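Long-range contacts in pectate lyase 1 (Juniperus ashei, PDB 1PXZ), which cleaves pectate weakly by elimination, as a calcium-dependent polysaccharide lyase, and is the major allergen of mountain cedar pollen: residues 160-165 and 184-189; 93-98 and 117-122; 196-201 and 224-229. One frame throughout, in Å; residues are numbered along the deposited sequence.

Interaction 1: 160-165 and 184-189; sequences NAWIDH and GITISN
Ser-188 sits between Trp-162 and Asp-164 and joins them through its OG. The indole NE1 of Trp-162 donates to Ser-188 OG at 2.8 Å, close to the ring plane, and the hydroxyl donates a hydrogen bond to Asp-164 OD1 at 2.7 Å, on the anti side of the carboxylate. That oxygen is gripped again, on its syn lone pair, by Asn-189 ND2 in an almost straight bond of 2.7 Å. Trp-162 holds CG anti to the backbone N (chi1 -175°), which swings the indole so that Asp-164 CB lies over one face; the same torsion in Asp-164 carries its carboxylate to Ser-188. Beside the edge of that ring runs Thr-186, whose methyl CG2 lies 3.8 Å from Trp-162 CD1; its hydroxyl turns to Val-26 and Gly-29. Just past Ser-188, Asn-189 lays its CB 3.4 Å above the centre of the His-165 ring, with amide and imidazole planes 13° apart, while the ring nitrogens bond to Gly-343 and Asp-5. On the reverse face, Ile-163 runs alongside Ile-187, its CD1 4.1 Å from Ile-187 CG1, and Ala-161 CB touches Ile-185 CG1; these aliphatic groups suit the interior, where Met-155 and Ile-176 pack against them. Residues stacked in register on parallel strands 4.8 Å apart, with polar and aromatic groups outside and aliphatic ones within, mark successive coils of a parallel beta-helix.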
loop_
_atom_site.group_PDB
_atom_site.type_symbol
_atom_site.label_atom_id
_atom_site.label_comp_id
_atom_site.label_asym_id
_atom_site.label_seq_id
_atom_site.Cartn_x
_atom_site.Cartn_y
_atom_site.Cartn_z
ATOM N N ASN A 160 -11.104 -4.866 0.438
ATOM C CA ASN A 160 -11.281 -4.091 1.661
ATOM C C ASN A 160 -9.997 -4.177 2.475
ATOM O O ASN A 160 -9.958 -4.835 3.506
ATOM C CB ASN A 160 -12.470 -4.604 2.484
ATOM C CG ASN A 160 -13.775 -4.298 1.770
ATOM O OD1 ASN A 160 -13.916 -3.207 1.218
ATOM N ND2 ASN A 160 -14.700 -5.240 1.777
ATOM N N ALA A 161 -8.952 -3.511 1.998
ATOM C CA ALA A 161 -7.710 -3.515 2.772
ATOM C C ALA A 161 -7.143 -2.105 2.826
ATOM O O ALA A 161 -7.398 -1.309 1.912
ATOM C CB ALA A 161 -6.702 -4.488 2.173
ATOM N N TRP A 162 -6.406 -1.802 3.886
ATOM C CA TRP A 162 -5.924 -0.440 4.108
ATOM C C TRP A 162 -4.466 -0.538 4.564
ATOM O O TRP A 162 -4.224 -1.136 5.610
ATOM C CB TRP A 162 -6.797 0.245 5.140
ATOM C CG TRP A 162 -6.535 1.688 5.420
ATOM C CD1 TRP A 162 -5.877 2.598 4.622
ATOM C CD2 TRP A 162 -6.938 2.393 6.594
ATOM N NE1 TRP A 162 -5.858 3.827 5.259
ATOM C CE2 TRP A 162 -6.500 3.722 6.469
ATOM C CE3 TRP A 162 -7.634 1.994 7.751
ATOM C CZ2 TRP A 162 -6.737 4.674 7.461
ATOM C CZ3 TRP A 162 -7.865 2.953 8.732
ATOM C CH2 TRP A 162 -7.424 4.267 8.589
ATOM N N ILE A 163 -3.585 0.029 3.761
ATOM C CA ILE A 163 -2.151 0.056 4.112
ATOM C C ILE A 163 -1.792 1.489 4.471
ATOM O O ILE A 163 -1.770 2.326 3.561
ATOM C CB ILE A 163 -1.359 -0.504 2.934
ATOM C CG1 ILE A 163 -1.787 -1.957 2.606
ATOM C CG2 ILE A 163 0.150 -0.417 3.132
ATOM C CD1 ILE A 163 -1.231 -2.318 1.238
ATOM N N ASP A 164 -1.535 1.777 5.749
ATOM C CA ASP A 164 -1.498 3.153 6.227
ATOM C C ASP A 164 -0.340 3.448 7.167
ATOM O O ASP A 164 -0.114 2.681 8.113
ATOM C CB ASP A 164 -2.816 3.428 6.977
ATOM C CG ASP A 164 -2.992 4.849 7.442
ATOM O OD1 ASP A 164 -3.117 5.793 6.623
ATOM O OD2 ASP A 164 -3.001 5.029 8.675
ATOM N N HIS A 165 0.347 4.566 6.917
ATOM C CA HIS A 165 1.424 5.014 7.789
ATOM C C HIS A 165 2.508 3.961 7.986
ATOM O O HIS A 165 3.059 3.876 9.094
ATOM C CB HIS A 165 0.835 5.422 9.151
ATOM C CG HIS A 165 0.381 6.863 9.212
ATOM N ND1 HIS A 165 1.247 7.923 9.137
ATOM C CD2 HIS A 165 -0.846 7.416 9.336
ATOM C CE1 HIS A 165 0.583 9.071 9.220
ATOM N NE2 HIS A 165 -0.712 8.794 9.341
ATOM N N GLY A 184 -10.978 -2.435 -3.710
ATOM C CA GLY A 184 -11.457 -1.808 -2.484
ATOM C C GLY A 184 -10.279 -1.601 -1.535
ATOM O O GLY A 184 -10.348 -2.037 -0.396
ATOM N N ILE A 185 -9.236 -0.946 -2.052
ATOM C CA ILE A 185 -8.001 -0.776 -1.276
ATOM C C ILE A 185 -7.557 0.664 -1.226
ATOM O O ILE A 185 -7.593 1.405 -2.199
ATOM C CB ILE A 185 -6.913 -1.666 -1.908
ATOM C CG1 ILE A 185 -7.294 -3.153 -1.691
ATOM C CG2 ILE A 185 -5.511 -1.386 -1.413
ATOM C CD1 ILE A 185 -6.556 -4.046 -2.661
ATOM N N THR A 186 -7.112 1.083 -0.039
ATOM C CA THR A 186 -6.511 2.401 0.098
ATOM C C THR A 186 -5.078 2.215 0.577
ATOM O O THR A 186 -4.834 1.427 1.486
ATOM C CB THR A 186 -7.285 3.276 1.098
ATOM O OG1 THR A 186 -8.534 3.658 0.488
ATOM C CG2 THR A 186 -6.583 4.576 1.468
ATOM N N ILE A 187 -4.187 2.953 -0.054
ATOM C CA ILE A 187 -2.773 2.938 0.349
ATOM C C ILE A 187 -2.443 4.367 0.712
ATOM O O ILE A 187 -2.350 5.219 -0.184
ATOM C CB ILE A 187 -1.944 2.394 -0.811
ATOM C CG1 ILE A 187 -2.274 0.918 -1.115
ATOM C CG2 ILE A 187 -0.453 2.615 -0.598
ATOM C CD1 ILE A 187 -1.840 0.474 -2.503
ATOM N N SER A 188 -2.277 4.647 1.999
ATOM C CA SER A 188 -2.252 6.046 2.423
ATOM C C SER A 188 -1.179 6.345 3.465
ATOM O O SER A 188 -0.862 5.456 4.260
ATOM C CB SER A 188 -3.626 6.433 3.018
ATOM O OG SER A 188 -3.999 5.552 4.073
ATOM N N ASN A 189 -0.660 7.575 3.470
ATOM C CA ASN A 189 0.204 8.039 4.547
ATOM C C ASN A 189 1.470 7.192 4.679
ATOM O O ASN A 189 2.059 7.251 5.761
ATOM C CB ASN A 189 -0.530 7.991 5.900
ATOM C CG ASN A 189 -1.671 8.988 6.004
ATOM O OD1 ASN A 189 -1.469 10.177 5.753
ATOM N ND2 ASN A 189 -2.863 8.514 6.397
#

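Interaction 2: 93-98 and 117-122; sequences DGRGAD and ILHSLH
Where the chain leaves strand 90-93 of the parallel beta-helix, Asp-93 and Gly-94 lie alongside His-119 and Ser-120 of the next coil. The backbone ladder makes a last rung here: Gly-94 N donates to His-119 O at 2.8 Å, almost straight. Glycine suits the place because a CB would be driven into Ser-120 O, which lies 3.3 Å from Gly-94 CA. Asp-93 then forms an Asx turn, OD1 accepting from the backbone N of Arg-95, and a type II turn carries the chain from Gly-94 to Ala-97, with Gly-96 at a positive phi. A bend at chi3 (-62°) curls Arg-95 back, and it grips Asp-93 side-on: NE reaches OD1 and NH2 reaches OD2, each at 2.9 Å. NE and the backbone N approach OD1 from opposite faces of the carboxylate. The curled chain passes the edge of the His-119 imidazole, its CD 3.1 Å from NE2, with guanidinium and ring planes 84° apart. Waters complete the join, one linking Gly-94 O to Ser-120 OG, which also binds Val-345 N, and another linking Ala-97 O to Ser-120 O. Asp-93 OD2 has a second salt bridge, to Arg-18, and Trp-8 meets Arg-95 in a cation-pi contact. Because His-119 ND1 bonds to the carboxylate of Asp-164, the ring probably carries a proton there; at NE2, Arg-95 and Asp-93 would act in opposite senses.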
loop_
_atom_site.group_PDB
_atom_site.type_symbol
_atom_site.label_atom_id
_atom_site.label_comp_id
_atom_site.label_asym_id
_atom_site.label_seq_id
_atom_site.Cartn_x
_atom_site.Cartn_y
_atom_site.Cartn_z
ATOM N N ASP A 93 -1.006 -3.282 14.156
ATOM C CA ASP A 93 -0.891 -1.880 14.550
ATOM C C ASP A 93 0.437 -1.640 15.254
ATOM O O ASP A 93 0.593 -2.041 16.417
ATOM C CB ASP A 93 -2.114 -1.539 15.417
ATOM C CG ASP A 93 -2.117 -0.209 16.125
ATOM O OD1 ASP A 93 -1.278 0.684 15.875
ATOM O OD2 ASP A 93 -2.980 0.023 17.012
ATOM N N GLY A 94 1.401 -0.987 14.604
ATOM C CA GLY A 94 2.700 -0.692 15.191
ATOM C C GLY A 94 2.825 0.550 16.038
ATOM O O GLY A 94 3.918 0.956 16.451
ATOM N N ARG A 95 1.725 1.256 16.325
ATOM C CA ARG A 95 1.813 2.454 17.142
ATOM C C ARG A 95 2.276 2.073 18.549
ATOM O O ARG A 95 1.733 1.109 19.081
ATOM C CB ARG A 95 0.473 3.204 17.252
ATOM C CG ARG A 95 0.132 3.883 15.895
ATOM C CD ARG A 95 -1.294 4.431 15.973
ATOM N NE ARG A 95 -2.276 3.363 16.189
ATOM C CZ ARG A 95 -3.589 3.558 16.289
ATOM N NH1 ARG A 95 -4.079 4.795 16.194
ATOM N NH2 ARG A 95 -4.412 2.533 16.491
ATOM N N GLY A 96 3.230 2.849 19.050
ATOM C CA GLY A 96 3.636 2.642 20.432
ATOM C C GLY A 96 4.857 1.756 20.516
ATOM O O GLY A 96 5.405 1.526 21.593
ATOM N N ALA A 97 5.309 1.244 19.385
ATOM C CA ALA A 97 6.538 0.465 19.336
ATOM C C ALA A 97 7.269 0.666 18.007
ATOM O O ALA A 97 6.688 1.079 17.002
ATOM C CB ALA A 97 6.261 -1.025 19.516
ATOM N N ASP A 98 8.564 0.344 18.053
ATOM C CA ASP A 98 9.361 0.339 16.830
ATOM C C ASP A 98 9.404 -1.081 16.300
ATOM O O ASP A 98 10.266 -1.823 16.783
ATOM C CB ASP A 98 10.792 0.786 17.108
ATOM C CG ASP A 98 10.864 2.222 17.587
ATOM O OD1 ASP A 98 9.887 2.960 17.324
ATOM O OD2 ASP A 98 11.883 2.592 18.212
ATOM N N ILE A 117 -6.079 -4.251 7.978
ATOM C CA ILE A 117 -5.412 -2.979 8.173
ATOM C C ILE A 117 -3.953 -3.224 8.580
ATOM O O ILE A 117 -3.688 -3.923 9.556
ATOM C CB ILE A 117 -6.087 -2.105 9.243
ATOM C CG1 ILE A 117 -7.541 -1.726 8.878
ATOM C CG2 ILE A 117 -5.279 -0.859 9.543
ATOM C CD1 ILE A 117 -8.260 -1.054 10.039
ATOM N N LEU A 118 -3.024 -2.642 7.825
ATOM C CA LEU A 118 -1.609 -2.738 8.203
ATOM C C LEU A 118 -1.161 -1.314 8.491
ATOM O O LEU A 118 -1.200 -0.505 7.573
ATOM C CB LEU A 118 -0.754 -3.360 7.123
ATOM C CG LEU A 118 -1.149 -4.768 6.668
ATOM C CD1 LEU A 118 -0.342 -5.174 5.450
ATOM C CD2 LEU A 118 -0.963 -5.774 7.809
ATOM N N HIS A 119 -0.767 -1.034 9.725
ATOM C CA HIS A 119 -0.529 0.345 10.090
ATOM C C HIS A 119 0.693 0.519 10.994
ATOM O O HIS A 119 0.849 -0.228 11.959
ATOM C CB HIS A 119 -1.776 0.833 10.807
ATOM C CG HIS A 119 -1.709 2.151 11.493
ATOM N ND1 HIS A 119 -1.961 3.342 10.835
ATOM C CD2 HIS A 119 -1.461 2.477 12.786
ATOM C CE1 HIS A 119 -1.843 4.350 11.705
ATOM N NE2 HIS A 119 -1.534 3.848 12.892
ATOM N N SER A 120 1.482 1.512 10.661
ATOM C CA SER A 120 2.628 2.000 11.426
ATOM C C SER A 120 3.695 0.942 11.677
ATOM O O SER A 120 4.274 0.833 12.771
ATOM C CB SER A 120 2.114 2.631 12.726
ATOM O OG SER A 120 3.110 3.449 13.312
ATOM N N LEU A 121 3.984 0.203 10.615
ATOM C CA LEU A 121 5.064 -0.770 10.592
ATOM C C LEU A 121 6.251 -0.280 9.767
ATOM O O LEU A 121 6.123 0.413 8.753
ATOM C CB LEU A 121 4.614 -2.099 9.981
ATOM C CG LEU A 121 3.348 -2.722 10.564
ATOM C CD1 LEU A 121 2.899 -3.925 9.749
ATOM C CD2 LEU A 121 3.610 -3.061 12.037
ATOM N N HIS A 122 7.440 -0.696 10.212
ATOM C CA HIS A 122 8.600 -0.550 9.328
ATOM C C HIS A 122 8.803 -1.858 8.570
ATOM O O HIS A 122 8.896 -2.905 9.242
ATOM C CB HIS A 122 9.866 -0.275 10.110
ATOM C CG HIS A 122 9.864 0.904 11.021
ATOM N ND1 HIS A 122 10.461 2.093 10.630
ATOM C CD2 HIS A 122 9.391 1.093 12.277
ATOM C CE1 HIS A 122 10.338 2.971 11.614
ATOM N NE2 HIS A 122 9.697 2.398 12.621
HETATM O O HOH W 1 5.236 3.284 15.503
HETATM O O HOH W 2 6.606 0.496 14.400
HETATM O O HOH W 3 8.051 3.750 15.318
#

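Interaction 3: 196-201 and 224-229; sequences HKVMLL and PNAGQR
With CG anti to its carbonyl carbon (chi1 -60°) and the chain extended from CG to NE, Arg-229 sends its guanidinium between the side chains of Lys-197 and Leu-200. Lys-197 likewise starts beside its backbone N (chi1 -65°) and crosses one face of the group, its CD 3.8 Å above the plane and over its centre. Leu-200 CD1 takes the opposite face, 3.7 Å from Arg-229 NH1. This aliphatic sandwich fixes the plane of the flat group, and NH1 donates to a water at 2.9 Å. Gln-228 CG stands between its backbone N and carbonyl carbon, and a bend at chi2 brings the amide alongside Lys-197, with OE1 3.5 Å from NZ, while NE2 donates to a water that also meets His-196 ND1. Gln-228 N donates to His-196 O, and Val-198 N to Gln-228 O; then Met-199 N meets Arg-229 O at 2.7 Å, less straight at 132°, where Arg-229 adopts a left-handed backbone conformation. Arg-229 is the predicted active-site residue, and a neighbouring lysine is consistent with a site for an acidic polysaccharide. Strand 198-201 continues the sheet between strands 174-179 and 232-234: Leu-200 touches Asp-177 on the first, Met-199 bonds through its backbone to Arg-232 on the second, and behind them Val-198 and Met-199 pack on Phe-192 of strand 185-195.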
loop_
_atom_site.group_PDB
_atom_site.type_symbol
_atom_site.label_atom_id
_atom_site.label_comp_id
_atom_site.label_asym_id
_atom_site.label_seq_id
_atom_site.Cartn_x
_atom_site.Cartn_y
_atom_site.Cartn_z
ATOM N N HIS A 196 13.881 0.468 -5.751
ATOM C CA HIS A 196 13.588 0.666 -7.174
ATOM C C HIS A 196 12.125 0.472 -7.537
ATOM O O HIS A 196 11.458 1.435 -7.901
ATOM C CB HIS A 196 14.415 -0.307 -8.037
ATOM C CG HIS A 196 15.878 -0.144 -7.763
ATOM N ND1 HIS A 196 16.640 0.801 -8.413
ATOM C CD2 HIS A 196 16.707 -0.782 -6.908
ATOM C CE1 HIS A 196 17.886 0.725 -7.967
ATOM N NE2 HIS A 196 17.957 -0.227 -7.054
ATOM N N LYS A 197 11.615 -0.758 -7.475
ATOM C CA LYS A 197 10.289 -1.058 -8.021
ATOM C C LYS A 197 9.207 -0.956 -6.961
ATOM O O LYS A 197 8.940 -1.905 -6.226
ATOM C CB LYS A 197 10.262 -2.460 -8.632
ATOM C CG LYS A 197 11.161 -2.612 -9.852
ATOM C CD LYS A 197 11.231 -4.061 -10.306
ATOM C CE LYS A 197 12.116 -4.208 -11.537
ATOM N NZ LYS A 197 12.092 -2.996 -12.404
ATOM N N VAL A 198 8.549 0.197 -6.851
ATOM C CA VAL A 198 7.742 0.423 -5.661
ATOM C C VAL A 198 6.388 -0.258 -5.587
ATOM O O VAL A 198 6.088 -0.996 -4.631
ATOM C CB VAL A 198 7.560 1.952 -5.517
ATOM C CG1 VAL A 198 6.682 2.298 -4.336
ATOM C CG2 VAL A 198 8.952 2.575 -5.357
ATOM N N MET A 199 5.486 -0.012 -6.539
ATOM C CA MET A 199 4.109 -0.468 -6.352
ATOM C C MET A 199 3.511 -0.950 -7.675
ATOM O O MET A 199 3.496 -0.185 -8.629
ATOM C CB MET A 199 3.314 0.695 -5.767
ATOM C CG MET A 199 1.836 0.449 -5.584
ATOM S SD MET A 199 0.979 1.943 -5.065
ATOM C CE MET A 199 2.107 2.651 -3.889
ATOM N N LEU A 200 3.060 -2.191 -7.692
ATOM C CA LEU A 200 2.474 -2.882 -8.827
ATOM C C LEU A 200 0.987 -3.067 -8.543
ATOM O O LEU A 200 0.636 -3.767 -7.585
ATOM C CB LEU A 200 3.146 -4.226 -9.046
ATOM C CG LEU A 200 3.251 -4.752 -10.470
ATOM C CD1 LEU A 200 3.764 -3.668 -11.414
ATOM C CD2 LEU A 200 4.156 -5.975 -10.519
ATOM N N LEU A 201 0.122 -2.430 -9.319
ATOM C CA LEU A 201 -1.318 -2.650 -9.156
ATOM C C LEU A 201 -1.819 -3.363 -10.421
ATOM O O LEU A 201 -2.081 -2.728 -11.448
ATOM C CB LEU A 201 -2.048 -1.341 -8.919
ATOM C CG LEU A 201 -1.524 -0.379 -7.858
ATOM C CD1 LEU A 201 -2.290 0.939 -7.839
ATOM C CD2 LEU A 201 -1.589 -1.018 -6.472
ATOM N N PRO A 224 12.914 9.916 -0.602
ATOM C CA PRO A 224 13.882 9.937 -1.690
ATOM C C PRO A 224 14.378 8.581 -2.183
ATOM O O PRO A 224 14.172 7.576 -1.503
ATOM C CB PRO A 224 15.120 10.618 -1.067
ATOM C CG PRO A 224 14.676 11.210 0.214
ATOM C CD PRO A 224 13.504 10.389 0.678
ATOM N N ASN A 225 15.027 8.608 -3.340
ATOM C CA ASN A 225 15.613 7.417 -3.918
ATOM C C ASN A 225 14.600 6.303 -4.137
ATOM O O ASN A 225 14.914 5.113 -3.979
ATOM C CB ASN A 225 16.724 6.881 -2.995
ATOM C CG ASN A 225 17.771 7.945 -2.710
ATOM O OD1 ASN A 225 18.172 8.170 -1.559
ATOM N ND2 ASN A 225 18.193 8.593 -3.790
ATOM N N ALA A 226 13.391 6.699 -4.534
ATOM C CA ALA A 226 12.440 5.714 -5.057
ATOM C C ALA A 226 12.562 5.689 -6.570
ATOM O O ALA A 226 12.623 6.756 -7.194
ATOM C CB ALA A 226 11.065 6.064 -4.535
ATOM N N GLY A 227 12.646 4.513 -7.181
ATOM C CA GLY A 227 13.006 4.386 -8.584
ATOM C C GLY A 227 11.851 4.618 -9.531
ATOM O O GLY A 227 11.930 5.499 -10.393
ATOM N N GLN A 228 10.789 3.819 -9.419
ATOM C CA GLN A 228 9.668 3.964 -10.357
ATOM C C GLN A 228 8.472 3.147 -9.891
ATOM O O GLN A 228 8.517 2.580 -8.777
ATOM C CB GLN A 228 10.154 3.531 -11.738
ATOM C CG GLN A 228 10.429 2.041 -11.845
ATOM C CD GLN A 228 11.885 1.662 -11.713
ATOM O OE1 GLN A 228 12.261 0.490 -11.766
ATOM N NE2 GLN A 228 12.777 2.626 -11.550
ATOM N N ARG A 229 7.395 3.059 -10.661
ATOM C CA ARG A 229 6.188 2.326 -10.301
ATOM C C ARG A 229 5.487 2.921 -9.090
ATOM O O ARG A 229 5.323 2.287 -8.036
ATOM C CB ARG A 229 6.502 0.867 -9.988
ATOM C CG ARG A 229 7.131 0.125 -11.169
ATOM C CD ARG A 229 7.248 -1.356 -10.822
ATOM N NE ARG A 229 7.739 -2.136 -11.958
ATOM C CZ ARG A 229 7.790 -3.465 -11.937
ATOM N NH1 ARG A 229 7.384 -4.103 -10.844
ATOM N NH2 ARG A 229 8.241 -4.102 -13.003
HETATM O O HOH W 4 15.425 2.534 -10.874
HETATM O O HOH W 5 7.042 -3.613 -7.992
#

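Overall arrangement
The three contacts follow one another along the coils of one beta-helix. Interactions 2 and 1, centres 13 Å apart, share neighbouring strands 114-119 and 161-164: His-119 ND1 reaches Asp-164 OD2 at 2.9 Å, so the polar network outside the helix runs from one to the other. Interaction 3, about 17 Å from interaction 1 between centres, meets it through the interior, where Ile-187 CD1 lies 4.1 Å from Met-199 SD. Interactions 2 and 3 do not touch, their nearest atoms being about 12 Å apart. Interaction 3 alone holds the predicted active-site arginine; its Leu-200 side chain is about 4 Å from that of Asp-177, a probable calcium ligand by similarity.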